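Secreted protein ESXB (Bacillus anthracis, PDB 4J11) is a small WXG100-family protein, probably secreted through an ESX-type (type VII) secretion system. Local coordinates at residues T10-E15 against K85-D90. Residues are numbered along the deposited sequence; the frame is centred on the assembly and turned at random. Where two conformers were deposited one is given.
Sequences TPEELE and KFRNTD
Pro11 lays its ring against Arg87 and Asp90, the two ends of a type I turn: CG reaches Arg87 CA at 3.6 Å, CD meets the carboxylate carbon CG of Asp90 at 3.5 Å, and CB lies over one face of the Arg87 guanidinium, offset toward its rim. The turn brings the chain back so that the Arg87 backbone and the Arg87 and Asp90 side chains all pack against Pro11. Arg87 starts extended, CG anti to its backbone N (chi1 -169°), then bends at chi3, which sets one guanidinium face on Pro11 and turns its edge to Glu12 and Glu15. NH1 donates to Glu15 OE2 at 2.9 Å; the acceptor lies in the guanidinium plane, but Arg87 NH1 approaches from above the Glu15 carboxylate plane, about 40° out of it. Asp84 is a second salt-bridge partner of NH1. Glu12, bent at chi2, stands nearly perpendicular, its carboxylate plane 85° from the guanidinium; the direct Glu12 OE2 to Arg87 NH2 salt bridge is long at 3.8 Å, and two waters link these same atoms. A third water donates to both Glu12 OE1 and Asp90 OD2, probably easing the repulsion between these carboxylates. Asp90 OD1 is hydrogen-bonded to Ser1 N of the same chain. On the buried side, Leu14 CD1 touches Phe86 CD2 at 3.6 Å, with Ile9 against both side chains and Trp46 of the second subunit packing on both. Thr10 is the N-cap residue of helix 11-43, OG1 accepting from Glu13 N. The contact joins the start of helix 11-43 to the end region of helix 48-87, at the end of the antiparallel hairpin away from the loop linking the two helices.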
# COMPACT_ATOMS: atom_id res chain seq x y z
N THR B 10 24.33 -8.71 5.27
CA THR B 10 24.32 -10.16 5.08
C THR B 10 23.11 -10.58 4.23
O THR B 10 22.11 -9.84 4.11
CB THR B 10 24.20 -10.89 6.42
OG1 THR B 10 22.99 -10.47 7.05
CG2 THR B 10 25.39 -10.61 7.33
N PRO B 11 23.17 -11.79 3.64
CA PRO B 11 22.01 -12.30 2.91
C PRO B 11 20.75 -12.34 3.78
O PRO B 11 19.67 -11.97 3.32
CB PRO B 11 22.44 -13.72 2.51
CG PRO B 11 23.93 -13.65 2.42
CD PRO B 11 24.36 -12.66 3.47
N GLU B 12 20.89 -12.74 5.04
CA GLU B 12 19.75 -12.86 5.93
C GLU B 12 19.12 -11.49 6.22
O GLU B 12 17.90 -11.38 6.37
CB GLU B 12 20.19 -13.55 7.23
CG GLU B 12 20.63 -15.02 7.05
CD GLU B 12 22.03 -15.25 6.42
OE1 GLU B 12 22.89 -14.33 6.33
OE2 GLU B 12 22.27 -16.40 6.00
N GLU B 13 19.94 -10.45 6.31
CA GLU B 13 19.41 -9.09 6.48
C GLU B 13 18.62 -8.64 5.26
O GLU B 13 17.54 -8.04 5.39
CB GLU B 13 20.53 -8.11 6.80
CG GLU B 13 20.92 -8.10 8.27
CD GLU B 13 19.81 -7.54 9.11
OE1 GLU B 13 19.00 -8.32 9.67
OE2 GLU B 13 19.73 -6.29 9.20
N LEU B 14 19.14 -8.91 4.07
CA LEU B 14 18.40 -8.59 2.85
C LEU B 14 17.08 -9.36 2.77
O LEU B 14 16.07 -8.81 2.34
CB LEU B 14 19.25 -8.84 1.59
CG LEU B 14 20.44 -7.92 1.37
CD1 LEU B 14 21.30 -8.46 0.25
CD2 LEU B 14 19.95 -6.52 1.04
N GLU B 15 17.10 -10.62 3.19
CA GLU B 15 15.89 -11.43 3.23
C GLU B 15 14.86 -10.87 4.21
O GLU B 15 13.67 -10.90 3.94
CB GLU B 15 16.25 -12.89 3.55
CG GLU B 15 16.91 -13.59 2.37
CD GLU B 15 17.55 -14.90 2.73
OE1 GLU B 15 17.84 -15.15 3.92
OE2 GLU B 15 17.80 -15.70 1.80
N LYS B 85 23.10 -13.77 -4.40
CA LYS B 85 24.39 -13.46 -5.01
C LYS B 85 25.46 -13.17 -3.97
O LYS B 85 26.60 -13.63 -4.09
CB LYS B 85 24.25 -12.28 -5.97
CG LYS B 85 23.64 -12.64 -7.32
CD LYS B 85 23.34 -11.39 -8.14
CE LYS B 85 24.26 -10.22 -7.79
NZ LYS B 85 25.70 -10.46 -8.13
N PHE B 86 25.11 -12.40 -2.94
CA PHE B 86 26.04 -12.07 -1.87
C PHE B 86 26.43 -13.29 -1.06
O PHE B 86 27.51 -13.33 -0.49
CB PHE B 86 25.44 -11.05 -0.90
CG PHE B 86 25.36 -9.63 -1.42
CD1 PHE B 86 25.82 -9.28 -2.68
CD2 PHE B 86 24.81 -8.64 -0.62
CE1 PHE B 86 25.73 -7.96 -3.13
CE2 PHE B 86 24.71 -7.33 -1.05
CZ PHE B 86 25.18 -6.99 -2.30
N ARG B 87 25.55 -14.29 -1.00
CA ARG B 87 25.77 -15.45 -0.13
C ARG B 87 27.06 -16.17 -0.47
O ARG B 87 27.74 -16.70 0.40
CB ARG B 87 24.60 -16.42 -0.24
CG ARG B 87 24.60 -17.52 0.81
CD ARG B 87 23.47 -18.51 0.56
NE ARG B 87 22.21 -17.85 0.22
CZ ARG B 87 21.36 -17.35 1.11
NH1 ARG B 87 20.24 -16.78 0.72
NH2 ARG B 87 21.64 -17.43 2.41
N ASN B 88 27.41 -16.17 -1.76
CA ASN B 88 28.59 -16.88 -2.21
C ASN B 88 29.90 -16.34 -1.63
O ASN B 88 30.90 -17.05 -1.60
CB ASN B 88 28.63 -16.91 -3.74
CG ASN B 88 27.37 -17.52 -4.33
OD1 ASN B 88 27.23 -18.75 -4.39
ND2 ASN B 88 26.45 -16.67 -4.77
N THR B 89 29.89 -15.09 -1.17
CA THR B 89 31.08 -14.53 -0.54
C THR B 89 30.85 -14.11 0.91
O THR B 89 31.62 -13.34 1.49
CB THR B 89 31.66 -13.34 -1.35
OG1 THR B 89 30.63 -12.38 -1.58
CG2 THR B 89 32.21 -13.83 -2.70
N ASP B 90 29.77 -14.61 1.50
CA ASP B 90 29.44 -14.31 2.89
C ASP B 90 29.84 -15.49 3.78
O ASP B 90 29.37 -16.61 3.57
CB ASP B 90 27.94 -14.02 3.04
CG ASP B 90 27.59 -13.55 4.43
OD1 ASP B 90 27.65 -12.33 4.67
OD2 ASP B 90 27.25 -14.39 5.29
O HOH W 1 19.75 -16.93 4.27
O HOH W 2 25.66 -14.27 7.45
O HOH W 3 23.70 -17.80 4.12